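Local atomic coordinates of malonyl-CoA-[acyl-carrier-protein] transacylase (Coxiella burnetii, PDB entry 3TQE), a protein that probably catalyses transfer of the malonyl group from malonyl-CoA to holo-acyl carrier protein, releasing coenzyme A and supplying malonyl-ACP for fatty acid synthesis. Residues Val129-Leu142 with Glu190-Ser204. Sequence-based numbering, arbitrary orientation. Where two conformers were deposited one is given.
With GLY (glycine), chain B.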
loop_
_atom_site.group_PDB
_atom_site.type_symbol
_atom_site.label_atom_id
_atom_site.label_comp_id
_atom_site.label_asym_id
_atom_site.label_seq_id
_atom_site.Cartn_x
_atom_site.Cartn_y
_atom_site.Cartn_z
ATOM N N VAL A 129 -9.401 -0.608 17.669
ATOM C CA VAL A 129 -9.733 0.622 18.391
ATOM C C VAL A 129 -11.233 0.836 18.300
ATOM O O VAL A 129 -11.797 0.760 17.221
ATOM C CB VAL A 129 -8.993 1.824 17.738
ATOM C CG1 VAL A 129 -9.360 3.145 18.365
ATOM C CG2 VAL A 129 -7.482 1.603 17.824
ATOM N N PRO A 130 -11.892 1.150 19.437
ATOM C CA PRO A 130 -13.308 1.331 19.315
ATOM C C PRO A 130 -13.664 2.469 18.377
ATOM O O PRO A 130 -12.918 3.454 18.229
ATOM C CB PRO A 130 -13.756 1.628 20.746
ATOM C CG PRO A 130 -12.705 1.093 21.603
ATOM C CD PRO A 130 -11.433 1.234 20.828
ATOM N N VAL A 131 -14.806 2.319 17.726
ATOM C CA VAL A 131 -15.346 3.321 16.824
ATOM C C VAL A 131 -15.182 4.743 17.389
ATOM O O VAL A 131 -15.508 4.992 18.550
ATOM C CB VAL A 131 -16.868 3.067 16.572
ATOM C CG1 VAL A 131 -17.645 3.075 17.889
ATOM C CG2 VAL A 131 -17.424 4.129 15.632
ATOM N N GLY A 132 -14.608 5.643 16.586
ATOM C CA GLY A 132 -14.463 7.053 16.963
ATOM C C GLY A 132 -13.232 7.408 17.778
ATOM O O GLY A 132 -12.919 8.588 17.947
ATOM N N GLU A 133 -12.545 6.415 18.314
ATOM C CA GLU A 133 -11.460 6.678 19.253
ATOM C C GLU A 133 -10.124 6.885 18.574
ATOM O O GLU A 133 -9.175 7.377 19.188
ATOM C CB GLU A 133 -11.360 5.579 20.303
ATOM C CG GLU A 133 -12.609 5.590 21.203
ATOM C CD GLU A 133 -12.540 4.661 22.391
ATOM O OE1 GLU A 133 -11.469 4.069 22.646
ATOM O OE2 GLU A 133 -13.582 4.536 23.085
ATOM N N GLY A 134 -10.043 6.496 17.311
ATOM C CA GLY A 134 -8.806 6.660 16.560
ATOM C C GLY A 134 -9.014 7.580 15.377
ATOM O O GLY A 134 -10.136 7.856 14.933
ATOM N N ALA A 135 -7.907 8.035 14.832
ATOM C CA ALA A 135 -7.940 8.881 13.662
ATOM C C ALA A 135 -6.589 8.873 12.972
ATOM O O ALA A 135 -5.583 8.462 13.531
ATOM C CB ALA A 135 -8.321 10.328 14.041
HETATM N N MSE A 136 -6.615 9.352 11.736
HETATM C CA MSE A 136 -5.421 9.650 10.984
HETATM C C MSE A 136 -5.576 11.012 10.397
HETATM O O MSE A 136 -6.687 11.471 10.130
HETATM C CB MSE A 136 -5.180 8.629 9.864
HETATM C CG MSE A 136 -5.048 7.222 10.371
HETATM SE SE MSE A 136 -4.471 5.940 9.062
HETATM C CE MSE A 136 -2.605 6.327 9.135
ATOM N N GLY A 137 -4.452 11.659 10.186
ATOM C CA GLY A 137 -4.428 12.992 9.644
ATOM C C GLY A 137 -3.239 13.227 8.751
ATOM O O GLY A 137 -2.167 12.739 9.007
ATOM N N ALA A 138 -3.449 14.020 7.718
ATOM C CA ALA A 138 -2.424 14.364 6.768
ATOM C C ALA A 138 -1.881 15.727 7.060
ATOM O O ALA A 138 -2.651 16.663 7.278
ATOM C CB ALA A 138 -3.013 14.353 5.386
ATOM N N ILE A 139 -0.560 15.836 7.046
ATOM C CA ILE A 139 0.126 17.092 7.254
ATOM C C ILE A 139 0.994 17.329 6.041
ATOM O O ILE A 139 1.813 16.479 5.688
ATOM C CB ILE A 139 0.987 17.075 8.495
ATOM C CG1 ILE A 139 0.119 16.823 9.729
ATOM C CG2 ILE A 139 1.732 18.386 8.632
ATOM C CD1 ILE A 139 0.902 16.651 10.992
ATOM N N ILE A 140 0.807 18.475 5.399
ATOM C CA ILE A 140 1.597 18.822 4.230
ATOM C C ILE A 140 2.334 20.096 4.537
ATOM O O ILE A 140 1.724 21.065 4.985
ATOM C CB ILE A 140 0.714 18.989 3.002
ATOM C CG1 ILE A 140 -0.011 17.669 2.724
ATOM C CG2 ILE A 140 1.547 19.453 1.820
ATOM C CD1 ILE A 140 -0.789 17.627 1.443
ATOM N N GLY A 141 3.644 20.084 4.329
ATOM C CA GLY A 141 4.462 21.287 4.437
ATOM C C GLY A 141 5.412 21.390 5.607
ATOM O O GLY A 141 6.119 22.415 5.744
ATOM N N LEU A 142 5.456 20.366 6.456
ATOM C CA LEU A 142 6.419 20.280 7.545
ATOM C C LEU A 142 7.268 19.033 7.345
ATOM O O LEU A 142 6.809 18.057 6.746
ATOM C CB LEU A 142 5.716 20.174 8.899
ATOM C CG LEU A 142 4.859 21.354 9.333
ATOM C CD1 LEU A 142 4.229 21.025 10.665
ATOM C CD2 LEU A 142 5.673 22.636 9.431
ATOM N N GLU A 190 2.335 25.727 13.419
ATOM C CA GLU A 190 3.750 25.743 13.026
ATOM C C GLU A 190 3.984 25.968 11.523
ATOM O O GLU A 190 5.135 25.920 11.048
ATOM C CB GLU A 190 4.412 24.437 13.474
ATOM C CG GLU A 190 4.456 24.228 14.981
ATOM C CD GLU A 190 5.322 25.230 15.730
ATOM O OE1 GLU A 190 6.526 25.334 15.408
ATOM O OE2 GLU A 190 4.803 25.899 16.665
ATOM N N GLY A 191 2.918 26.188 10.764
ATOM C CA GLY A 191 3.031 26.554 9.364
ATOM C C GLY A 191 2.720 25.505 8.317
ATOM O O GLY A 191 2.956 25.715 7.124
ATOM N N ALA A 192 2.147 24.378 8.728
ATOM C CA ALA A 192 1.726 23.400 7.763
ATOM C C ALA A 192 0.745 24.003 6.783
ATOM O O ALA A 192 -0.132 24.776 7.188
ATOM C CB ALA A 192 1.091 22.189 8.466
ATOM N N LYS A 193 0.892 23.669 5.503
ATOM C CA LYS A 193 -0.034 24.141 4.486
ATOM C C LYS A 193 -1.386 23.449 4.627
ATOM O O LYS A 193 -2.437 24.086 4.506
ATOM C CB LYS A 193 0.557 23.941 3.086
ATOM C CG LYS A 193 1.815 24.770 2.870
ATOM C CD LYS A 193 2.327 24.737 1.440
ATOM C CE LYS A 193 3.299 25.894 1.190
ATOM N NZ LYS A 193 4.303 25.579 0.125
ATOM N N ILE A 194 -1.352 22.151 4.909
ATOM C CA ILE A 194 -2.550 21.377 5.127
ATOM C C ILE A 194 -2.317 20.551 6.377
ATOM O O ILE A 194 -1.245 19.992 6.561
ATOM C CB ILE A 194 -2.813 20.443 3.948
ATOM C CG1 ILE A 194 -3.148 21.260 2.697
ATOM C CG2 ILE A 194 -3.927 19.438 4.268
ATOM C CD1 ILE A 194 -4.467 21.948 2.778
ATOM N N ALA A 195 -3.310 20.504 7.251
ATOM C CA ALA A 195 -3.277 19.584 8.400
ATOM C C ALA A 195 -4.710 19.198 8.648
ATOM O O ALA A 195 -5.490 19.973 9.244
ATOM C CB ALA A 195 -2.648 20.221 9.618
ATOM N N LYS A 196 -5.099 18.034 8.141
ATOM C CA LYS A 196 -6.504 17.658 8.036
ATOM C C LYS A 196 -6.698 16.197 8.365
ATOM O O LYS A 196 -5.871 15.390 7.997
ATOM C CB LYS A 196 -6.976 17.887 6.587
ATOM C CG LYS A 196 -8.481 17.916 6.425
ATOM C CD LYS A 196 -8.876 18.591 5.121
ATOM C CE LYS A 196 -10.282 19.176 5.204
ATOM N NZ LYS A 196 -10.746 19.727 3.890
ATOM N N ARG A 197 -7.805 15.850 8.999
ATOM C CA ARG A 197 -8.153 14.449 9.150
ATOM C C ARG A 197 -8.367 13.801 7.788
ATOM O O ARG A 197 -8.898 14.432 6.873
ATOM C CB ARG A 197 -9.452 14.295 9.927
ATOM C CG ARG A 197 -9.343 14.660 11.363
ATOM C CD ARG A 197 -9.005 13.477 12.201
ATOM N NE ARG A 197 -10.184 12.652 12.481
ATOM C CZ ARG A 197 -10.910 12.653 13.611
ATOM N NH1 ARG A 197 -10.625 13.424 14.640
ATOM N NH2 ARG A 197 -11.944 11.837 13.715
ATOM N N ILE A 198 -7.935 12.561 7.663
ATOM C CA ILE A 198 -8.223 11.710 6.507
ATOM C C ILE A 198 -9.476 10.912 6.880
ATOM O O ILE A 198 -9.648 10.582 8.054
ATOM C CB ILE A 198 -7.054 10.721 6.263
ATOM C CG1 ILE A 198 -5.743 11.467 6.014
ATOM C CG2 ILE A 198 -7.339 9.797 5.097
ATOM C CD1 ILE A 198 -4.547 10.556 5.981
ATOM N N PRO A 199 -10.348 10.583 5.904
ATOM C CA PRO A 199 -11.591 9.847 6.199
ATOM C C PRO A 199 -11.406 8.343 6.442
ATOM O O PRO A 199 -11.893 7.499 5.679
ATOM C CB PRO A 199 -12.440 10.100 4.943
ATOM C CG PRO A 199 -11.453 10.306 3.877
ATOM C CD PRO A 199 -10.353 11.088 4.520
ATOM N N VAL A 200 -10.691 8.026 7.507
ATOM C CA VAL A 200 -10.559 6.662 7.996
ATOM C C VAL A 200 -10.814 6.686 9.500
ATOM O O VAL A 200 -10.632 7.703 10.164
ATOM C CB VAL A 200 -9.169 6.079 7.701
ATOM C CG1 VAL A 200 -8.936 5.963 6.186
ATOM C CG2 VAL A 200 -8.076 6.924 8.362
ATOM N N SER A 201 -11.309 5.584 10.026
ATOM C CA SER A 201 -11.529 5.463 11.462
ATOM C C SER A 201 -10.291 4.816 12.082
ATOM O O SER A 201 -9.961 5.063 13.238
ATOM C CB SER A 201 -12.792 4.630 11.755
ATOM O OG SER A 201 -12.690 3.293 11.246
ATOM N N VAL A 202 -9.595 3.998 11.303
ATOM C CA VAL A 202 -8.624 3.072 11.864
ATOM C C VAL A 202 -7.264 3.717 11.934
ATOM O O VAL A 202 -6.744 4.132 10.909
ATOM C CB VAL A 202 -8.529 1.824 10.972
ATOM C CG1 VAL A 202 -7.439 0.882 11.479
ATOM C CG2 VAL A 202 -9.890 1.136 10.929
ATOM N N PRO A 203 -6.682 3.828 13.134
ATOM C CA PRO A 203 -5.386 4.478 13.250
ATOM C C PRO A 203 -4.249 3.494 13.001
ATOM O O PRO A 203 -3.660 2.931 13.906
ATOM C CB PRO A 203 -5.385 4.968 14.690
ATOM C CG PRO A 203 -6.164 3.916 15.417
ATOM C CD PRO A 203 -7.262 3.514 14.456
ATOM N N SER A 204 -3.952 3.313 11.737
ATOM C CA SER A 204 -2.967 2.318 11.357
ATOM C C SER A 204 -1.547 2.810 11.593
ATOM O O SER A 204 -1.310 4.005 11.766
ATOM C CB SER A 204 -3.180 1.912 9.898
ATOM O OG SER A 204 -3.151 3.024 9.036
HETATM N N GLY B . -2.756 2.728 5.903
HETATM C CA GLY B . -3.562 1.665 5.218
HETATM C C GLY B . -3.318 0.280 5.788
HETATM O O GLY B . -3.547 -0.771 5.156
HETATM O OXT GLY B . -2.857 0.179 6.913
HETATM O O HOH W 1 -13.436 10.793 16.046
HETATM O O HOH W 2 -11.604 5.006 15.441
HETATM O O HOH W 3 -9.298 9.958 10.649
HETATM O O HOH W 4 4.427 24.753 5.086
#
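Ala138 and Lys196 form the hydrogen-bonded pair at the centre of an antiparallel strand pairing, N of Ala138 lying 2.8 Å from O of Lys196 and N of Lys196 2.9 Å from O of Ala138. The segment axes run at 166°, and strand 194-197 is the edge of the small mixed sheet, consistent with the ferredoxin-like subdomain known from FabD enzymes; strand 170-174 flanks 134-140 on its other side. Ile140 and Ile194 pair likewise, but O of Ile140 also takes a weak bond from N of Lys193, so Lys193 and Ile194 together face one residue: a classic beta bulge. At the other end N of Ile198 donates to O of Met136 at 3.0 Å.

Beyond Ile198 the chains separate and water fills in. One molecule accepts from N of Met136 and donates to O of Ile198 or Val200; another accepts from N of Gly134 and lies 2.7 Å from O of Ser201. Arg197, bent at chi2 (-92°) and chi3, folds back so that CB of Ala135 sits 3.3 Å above one face of its guanidinium, offset toward the rim, while NH1 forms a salt bridge with Asp181.

Ile139 and Ala195 point to the sheet face packed by helix 177-189, where CG2 of Ile139 meets CB of Ala192. On the opposite face Ile140 and Ile194 lie side by side. CG2 of Val129 packs against CG of the Pro203 ring, 3.6 Å away.

The side chain of selenomethionine Met136 ends beside Ser204, next to the predicted catalytic His205: its CG rests on CG2 of Val200, and beyond it the chain bends at chi3 (81°), with SE of Met136 3.4 Å from O of Val202.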